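Local coordinates for protein phenylalanine ammonia-lyase (Rhodosporidium toruloides, PDB 1Y2M) that deaminates phenylalanine and tyrosine without oxidation, releasing ammonium and giving trans-cinnamate and p-coumarate, and works as a homotetramer, at residues 125-137 with 258-270. Sequence-based numbering, arbitrary orientation.
Sequences EDAISLQKALLEH and VVLGPKEGLGLVN
Gln131 carries this contact: its OE1 accepts a hydrogen bond from Gly265 N at 2.9 Å, bent to 139° at the hydrogen. The donor lies somewhat out of the carbonyl plane. A water also donates to OE1 and accepts from Leu266 N, so the first turn of helix 264-269 is bound to this amide directly and through water. CG lies beside the backbone N and the chain bends again at chi2 (-42°). The amide thus folds back, and Gln131 NE2 donates to Ala127 O one turn earlier (2.8 Å), which fixes the amide's rotation. Gln131 CB also rests on Leu260 CB (3.9 Å). With an alanine here, Gly265 N would probably lose its mate and the water one of its acceptors.

In this PAL/histidase-family lyase, the buried glutamine of helix 125-137 thus meets N-H groups at the start of helix 264-269, whose N-cap is Lys263. The helices run at 32°, and Gly265 permits the close approach, since a CB there would clash with OE1. Leu134 CD1 meets Leu266 CD2 at 4.1 Å, the two side chains crossing at about a right angle. Leu135 CD2 touches Val269 CG1 (3.9 Å). At the other end, Ala127 CB packs on Pro262 CG, and a second water bridges Ile128 O and Leu260 O.

Farther out, Glu264 OE1 accepts from Gly261 N, while OE2 forms a salt bridge with Arg184. Asn270, which probably binds cinnamate, as in relatives, directly follows the short helix.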
ATOM      1  N   GLU B 125     -14.682  43.888 -21.424  1.00 42.03           N
ATOM      2  CA  GLU B 125     -14.642  44.017 -19.967  1.00 42.25           C
ATOM      3  C   GLU B 125     -14.992  42.670 -19.312  1.00 37.84           C
ATOM      4  O   GLU B 125     -14.265  42.182 -18.448  1.00 31.30           O
ATOM      5  CB  GLU B 125     -15.671  45.057 -19.494  1.00 42.86           C
ATOM      6  CG  GLU B 125     -15.484  46.478 -20.048  1.00 50.75           C
ATOM      7  CD  GLU B 125     -16.746  47.364 -19.898  1.00 49.30           C
ATOM      8  OE1 GLU B 125     -17.889  46.850 -20.024  1.00 59.29           O
ATOM      9  OE2 GLU B 125     -16.583  48.585 -19.664  1.00 62.10           O
ATOM     10  N   ASP B 126     -16.118  42.086 -19.724  1.00 35.12           N
ATOM     11  CA  ASP B 126     -16.599  40.851 -19.102  1.00 34.67           C
ATOM     12  C   ASP B 126     -15.634  39.695 -19.356  1.00 31.58           C
ATOM     13  O   ASP B 126     -15.391  38.896 -18.462  1.00 29.74           O
ATOM     14  CB  ASP B 126     -17.984  40.488 -19.613  1.00 35.50           C
ATOM     15  CG  ASP B 126     -18.990  41.599 -19.390  1.00 40.55           C
ATOM     16  OD1 ASP B 126     -18.857  42.312 -18.367  1.00 46.90           O
ATOM     17  OD2 ASP B 126     -19.898  41.767 -20.238  1.00 40.65           O
ATOM     18  N   ALA B 127     -15.093  39.603 -20.574  1.00 29.13           N
ATOM     19  CA  ALA B 127     -14.034  38.611 -20.856  1.00 25.65           C
ATOM     20  C   ALA B 127     -12.843  38.809 -19.929  1.00 23.92           C
ATOM     21  O   ALA B 127     -12.251  37.839 -19.455  1.00 21.56           O
ATOM     22  CB  ALA B 127     -13.578  38.691 -22.333  1.00 26.17           C
ATOM     23  N   ILE B 128     -12.470  40.066 -19.690  1.00 18.65           N
ATOM     24  CA  ILE B 128     -11.349  40.339 -18.790  1.00 20.40           C
ATOM     25  C   ILE B 128     -11.745  39.852 -17.378  1.00 17.85           C
ATOM     26  O   ILE B 128     -10.939  39.192 -16.707  1.00 14.93           O
ATOM     27  CB  ILE B 128     -10.908  41.844 -18.822  1.00 21.72           C
ATOM     28  CG1 ILE B 128     -10.113  42.113 -20.112  1.00 21.22           C
ATOM     29  CG2 ILE B 128     -10.006  42.185 -17.639  1.00 22.08           C
ATOM     30  CD1 ILE B 128      -9.937  43.597 -20.474  1.00 25.51           C
ATOM     31  N   SER B 129     -12.972  40.181 -16.961  1.00 18.39           N
ATOM     32  CA  SER B 129     -13.518  39.724 -15.657  1.00 18.25           C
ATOM     33  C   SER B 129     -13.588  38.196 -15.494  1.00 16.93           C
ATOM     34  O   SER B 129     -13.334  37.655 -14.402  1.00 16.18           O
ATOM     35  CB  SER B 129     -14.915  40.319 -15.408  1.00 18.20           C
ATOM     36  OG  SER B 129     -14.842  41.710 -15.151  1.00 23.21           O
ATOM     37  N   LEU B 130     -13.942  37.490 -16.567  1.00 16.90           N
ATOM     38  CA  LEU B 130     -14.030  36.028 -16.524  1.00 16.93           C
ATOM     39  C   LEU B 130     -12.670  35.446 -16.247  1.00 12.92           C
ATOM     40  O   LEU B 130     -12.545  34.475 -15.489  1.00 15.48           O
ATOM     41  CB  LEU B 130     -14.559  35.472 -17.859  1.00 17.12           C
ATOM     42  CG  LEU B 130     -14.655  33.943 -17.965  1.00 22.10           C
ATOM     43  CD1 LEU B 130     -15.473  33.345 -16.830  1.00 20.96           C
ATOM     44  CD2 LEU B 130     -15.244  33.551 -19.334  1.00 20.70           C
ATOM     45  N   GLN B 131     -11.622  35.985 -16.865  1.00 12.39           N
ATOM     46  CA  GLN B 131     -10.305  35.403 -16.633  1.00 13.74           C
ATOM     47  C   GLN B 131      -9.958  35.615 -15.156  1.00  9.13           C
ATOM     48  O   GLN B 131      -9.348  34.762 -14.514  1.00 11.54           O
ATOM     49  CB  GLN B 131      -9.201  36.008 -17.525  1.00 14.13           C
ATOM     50  CG  GLN B 131      -9.509  36.177 -19.027  1.00  9.75           C
ATOM     51  CD  GLN B 131     -10.228  34.979 -19.593  1.00 16.59           C
ATOM     52  OE1 GLN B 131      -9.720  33.846 -19.528  1.00 16.13           O
ATOM     53  NE2 GLN B 131     -11.413  35.206 -20.144  1.00 15.03           N
ATOM     54  N   LYS B 132     -10.315  36.787 -14.636  1.00 13.16           N
ATOM     55  CA  LYS B 132     -10.067  37.117 -13.218  1.00 11.40           C
ATOM     56  C   LYS B 132     -10.829  36.169 -12.270  1.00  9.30           C
ATOM     57  O   LYS B 132     -10.273  35.729 -11.245  1.00  9.68           O
ATOM     58  CB  LYS B 132     -10.415  38.579 -12.934  1.00 10.73           C
ATOM     59  CG  LYS B 132      -9.330  39.549 -13.538  1.00 11.99           C
ATOM     60  CD  LYS B 132      -9.663  41.011 -13.363  1.00 13.79           C
ATOM     61  CE  LYS B 132      -8.611  41.921 -13.981  1.00 15.38           C
ATOM     62  NZ  LYS B 132      -9.001  43.370 -13.833  1.00 15.00           N
ATOM     63  N   ALA B 133     -12.056  35.833 -12.607  1.00  9.38           N
ATOM     64  CA  ALA B 133     -12.795  34.823 -11.782  1.00  9.59           C
ATOM     65  C   ALA B 133     -12.148  33.454 -11.855  1.00 11.59           C
ATOM     66  O   ALA B 133     -12.184  32.703 -10.888  1.00  9.89           O
ATOM     67  CB  ALA B 133     -14.252  34.707 -12.192  1.00 10.24           C
ATOM     68  N   LEU B 134     -11.596  33.100 -13.019  1.00 10.36           N
ATOM     69  CA  LEU B 134     -10.890  31.833 -13.122  1.00 12.06           C
ATOM     70  C   LEU B 134      -9.687  31.771 -12.190  1.00 10.74           C
ATOM     71  O   LEU B 134      -9.511  30.781 -11.421  1.00 14.09           O
ATOM     72  CB  LEU B 134     -10.458  31.575 -14.566  1.00 13.33           C
ATOM     73  CG  LEU B 134     -11.613  31.347 -15.527  1.00 18.28           C
ATOM     74  CD1 LEU B 134     -11.065  31.202 -16.983  1.00 27.98           C
ATOM     75  CD2 LEU B 134     -12.487  30.116 -15.145  1.00 22.17           C
ATOM     76  N   LEU B 135      -8.880  32.839 -12.195  1.00  9.78           N
ATOM     77  CA  LEU B 135      -7.668  32.856 -11.345  1.00 11.13           C
ATOM     78  C   LEU B 135      -8.083  32.947  -9.899  1.00 11.33           C
ATOM     79  O   LEU B 135      -7.484  32.338  -9.040  1.00 10.37           O
ATOM     80  CB  LEU B 135      -6.740  34.055 -11.654  1.00 13.05           C
ATOM     81  CG  LEU B 135      -6.057  34.086 -13.016  1.00 17.01           C
ATOM     82  CD1 LEU B 135      -4.981  35.155 -13.044  1.00 17.16           C
ATOM     83  CD2 LEU B 135      -5.513  32.747 -13.396  1.00 21.63           C
ATOM     84  N   GLU B 136      -9.071  33.789  -9.612  1.00  9.86           N
ATOM     85  CA  GLU B 136      -9.469  34.031  -8.230  1.00  8.56           C
ATOM     86  C   GLU B 136      -9.611  32.709  -7.452  1.00  7.83           C
ATOM     87  O   GLU B 136      -9.013  32.521  -6.384  1.00  8.38           O
ATOM     88  CB  GLU B 136     -10.785  34.792  -8.145  1.00  8.82           C
ATOM     89  CG  GLU B 136     -11.359  34.968  -6.700  1.00 11.57           C
ATOM     90  CD  GLU B 136     -12.740  35.607  -6.671  1.00 11.12           C
ATOM     91  OE1 GLU B 136     -13.445  35.538  -7.661  1.00  7.90           O
ATOM     92  OE2 GLU B 136     -13.146  36.198  -5.647  1.00 10.82           O
ATOM     93  N   HIS B 137     -10.454  31.810  -7.962  1.00  8.99           N
ATOM     94  CA  HIS B 137     -10.777  30.576  -7.224  1.00  7.78           C
ATOM     95  C   HIS B 137      -9.621  29.567  -7.175  1.00  7.80           C
ATOM     96  O   HIS B 137      -9.603  28.696  -6.301  1.00  7.86           O
ATOM     97  CB  HIS B 137     -12.082  29.951  -7.730  1.00  7.19           C
ATOM     98  CG  HIS B 137     -11.950  29.131  -8.983  1.00  6.33           C
ATOM     99  ND1 HIS B 137     -12.002  29.694 -10.248  1.00 13.36           N
ATOM    100  CD2 HIS B 137     -11.851  27.797  -9.166  1.00  9.00           C
ATOM    101  CE1 HIS B 137     -11.882  28.734 -11.150  1.00 13.63           C
ATOM    102  NE2 HIS B 137     -11.798  27.575 -10.528  1.00 10.67           N
ATOM    103  N   VAL B 258       0.906  41.255 -18.386  1.00 10.99           N
ATOM    104  CA  VAL B 258      -0.101  40.989 -19.409  1.00  9.96           C
ATOM    105  C   VAL B 258      -1.486  41.088 -18.813  1.00 12.80           C
ATOM    106  O   VAL B 258      -1.663  40.869 -17.609  1.00 11.72           O
ATOM    107  CB  VAL B 258       0.060  39.589 -20.060  1.00 14.09           C
ATOM    108  CG1 VAL B 258       1.344  39.543 -20.877  1.00 15.24           C
ATOM    109  CG2 VAL B 258       0.034  38.514 -19.061  1.00 14.52           C
ATOM    110  N   VAL B 259      -2.449  41.465 -19.653  1.00 12.95           N
ATOM    111  CA  VAL B 259      -3.863  41.450 -19.297  1.00 12.14           C
ATOM    112  C   VAL B 259      -4.499  40.311 -20.081  1.00 14.17           C
ATOM    113  O   VAL B 259      -4.458  40.332 -21.328  1.00 15.45           O
ATOM    114  CB  VAL B 259      -4.532  42.795 -19.664  1.00 12.77           C
ATOM    115  CG1 VAL B 259      -6.008  42.746 -19.419  1.00 15.33           C
ATOM    116  CG2 VAL B 259      -3.855  43.921 -18.895  1.00 13.08           C
ATOM    117  N   LEU B 260      -5.059  39.331 -19.367  1.00 15.09           N
ATOM    118  CA  LEU B 260      -5.562  38.115 -19.995  1.00 12.62           C
ATOM    119  C   LEU B 260      -6.879  38.380 -20.698  1.00 16.70           C
ATOM    120  O   LEU B 260      -7.803  39.005 -20.147  1.00 17.96           O
ATOM    121  CB  LEU B 260      -5.720  36.983 -18.978  1.00 14.56           C
ATOM    122  CG  LEU B 260      -4.423  36.619 -18.243  1.00 15.29           C
ATOM    123  CD1 LEU B 260      -4.628  35.392 -17.385  1.00 21.34           C
ATOM    124  CD2 LEU B 260      -3.262  36.387 -19.192  1.00 14.19           C
ATOM    125  N   GLY B 261      -6.946  37.911 -21.936  1.00 15.55           N
ATOM    126  CA  GLY B 261      -8.132  38.054 -22.750  1.00 15.41           C
ATOM    127  C   GLY B 261      -8.902  36.765 -22.876  1.00 14.24           C
ATOM    128  O   GLY B 261      -8.653  35.791 -22.136  1.00 13.95           O
ATOM    129  N   PRO B 262      -9.860  36.734 -23.827  1.00 12.65           N
ATOM    130  CA  PRO B 262     -10.685  35.566 -24.059  1.00 12.72           C
ATOM    131  C   PRO B 262      -9.839  34.320 -24.284  1.00 12.74           C
ATOM    132  O   PRO B 262      -8.865  34.346 -25.037  1.00 12.51           O
ATOM    133  CB  PRO B 262     -11.490  35.924 -25.322  1.00 15.59           C
ATOM    134  CG  PRO B 262     -11.413  37.377 -25.427  1.00 17.65           C
ATOM    135  CD  PRO B 262     -10.161  37.835 -24.757  1.00 14.79           C
ATOM    136  N   LYS B 263     -10.216  33.277 -23.564  1.00 12.47           N
ATOM    137  CA  LYS B 263      -9.619  31.949 -23.603  1.00 13.53           C
ATOM    138  C   LYS B 263      -8.214  31.888 -23.000  1.00 12.71           C
ATOM    139  O   LYS B 263      -7.683  30.799 -22.758  1.00 12.63           O
ATOM    140  CB  LYS B 263      -9.693  31.382 -25.032  1.00 15.37           C
ATOM    141  CG  LYS B 263      -8.953  30.072 -25.296  1.00 13.57           C
ATOM    142  CD  LYS B 263      -9.601  28.854 -24.622  1.00 14.78           C
ATOM    143  CE  LYS B 263      -8.540  27.840 -24.219  1.00 18.46           C
ATOM    144  NZ  LYS B 263      -7.765  27.350 -25.368  1.00 13.88           N
ATOM    145  N   GLU B 264      -7.612  33.032 -22.681  1.00  9.99           N
ATOM    146  CA  GLU B 264      -6.249  32.976 -22.127  1.00  9.65           C
ATOM    147  C   GLU B 264      -6.116  32.464 -20.689  1.00  9.37           C
ATOM    148  O   GLU B 264      -5.131  31.795 -20.345  1.00 12.59           O
ATOM    149  CB  GLU B 264      -5.539  34.309 -22.313  1.00 10.90           C
ATOM    150  CG  GLU B 264      -5.461  34.697 -23.743  1.00 13.66           C
ATOM    151  CD  GLU B 264      -4.587  35.925 -24.005  1.00 15.98           C
ATOM    152  OE1 GLU B 264      -4.550  36.855 -23.159  1.00 17.04           O
ATOM    153  OE2 GLU B 264      -3.959  35.976 -25.072  1.00 14.00           O
ATOM    154  N   GLY B 265      -7.141  32.670 -19.868  1.00  9.99           N
ATOM    155  CA  GLY B 265      -7.207  32.030 -18.585  1.00 10.17           C
ATOM    156  C   GLY B 265      -7.150  30.514 -18.699  1.00 10.14           C
ATOM    157  O   GLY B 265      -6.271  29.885 -18.133  1.00 12.63           O
ATOM    158  N   LEU B 266      -8.075  29.928 -19.456  1.00 11.40           N
ATOM    159  CA  LEU B 266      -8.083  28.463 -19.607  1.00 11.33           C
ATOM    160  C   LEU B 266      -6.854  27.995 -20.348  1.00 11.76           C
ATOM    161  O   LEU B 266      -6.289  26.922 -20.044  1.00 13.05           O
ATOM    162  CB  LEU B 266      -9.314  27.952 -20.352  1.00 13.69           C
ATOM    163  CG  LEU B 266     -10.633  28.082 -19.614  1.00 15.69           C
ATOM    164  CD1 LEU B 266     -11.733  27.543 -20.491  1.00 18.97           C
ATOM    165  CD2 LEU B 266     -10.550  27.388 -18.271  1.00 18.91           C
ATOM    166  N   GLY B 267      -6.417  28.784 -21.319  1.00 10.29           N
ATOM    167  CA  GLY B 267      -5.196  28.469 -22.099  1.00 13.53           C
ATOM    168  C   GLY B 267      -3.951  28.336 -21.237  1.00 13.80           C
ATOM    169  O   GLY B 267      -3.086  27.487 -21.484  1.00 12.60           O
ATOM    170  N   LEU B 268      -3.867  29.141 -20.180  1.00 10.44           N
ATOM    171  CA  LEU B 268      -2.731  29.099 -19.292  1.00 10.49           C
ATOM    172  C   LEU B 268      -2.907  28.124 -18.172  1.00 11.20           C
ATOM    173  O   LEU B 268      -1.933  27.515 -17.763  1.00 12.54           O
ATOM    174  CB  LEU B 268      -2.498  30.457 -18.691  1.00 11.23           C
ATOM    175  CG  LEU B 268      -1.866  31.446 -19.657  1.00  9.65           C
ATOM    176  CD1 LEU B 268      -1.980  32.853 -19.059  1.00 11.40           C
ATOM    177  CD2 LEU B 268      -0.391  31.126 -19.945  1.00 12.14           C
ATOM    178  N   VAL B 269      -4.128  27.996 -17.633  1.00  9.90           N
ATOM    179  CA  VAL B 269      -4.325  27.189 -16.422  1.00 12.36           C
ATOM    180  C   VAL B 269      -4.700  25.722 -16.593  1.00 12.25           C
ATOM    181  O   VAL B 269      -4.440  24.920 -15.688  1.00 12.92           O
ATOM    182  CB  VAL B 269      -5.288  27.883 -15.394  1.00 13.69           C
ATOM    183  CG1 VAL B 269      -4.847  29.346 -15.221  1.00 13.82           C
ATOM    184  CG2 VAL B 269      -6.698  27.740 -15.795  1.00 21.38           C
ATOM    185  N   ASN B 270      -5.314  25.385 -17.723  1.00 11.16           N
ATOM    186  CA  ASN B 270      -5.667  23.990 -18.071  1.00  8.64           C
ATOM    187  C   ASN B 270      -4.451  23.359 -18.677  1.00  9.40           C
ATOM    188  O   ASN B 270      -3.884  23.895 -19.639  1.00 11.98           O
ATOM    189  CB  ASN B 270      -6.765  23.897 -19.176  1.00 11.04           C
ATOM    190  CG  ASN B 270      -8.161  24.007 -18.655  1.00 22.95           C
ATOM    191  OD1 ASN B 270      -8.390  24.235 -17.478  1.00 26.29           O
ATOM    192  ND2 ASN B 270      -9.125  23.833 -19.548  1.00 22.14           N
TER
HETATM  193  O   HOH W   1      -8.264  39.245 -17.401  1.00 18.29           O
HETATM  194  O   HOH W   2     -10.365  31.459 -20.508  1.00 18.66           O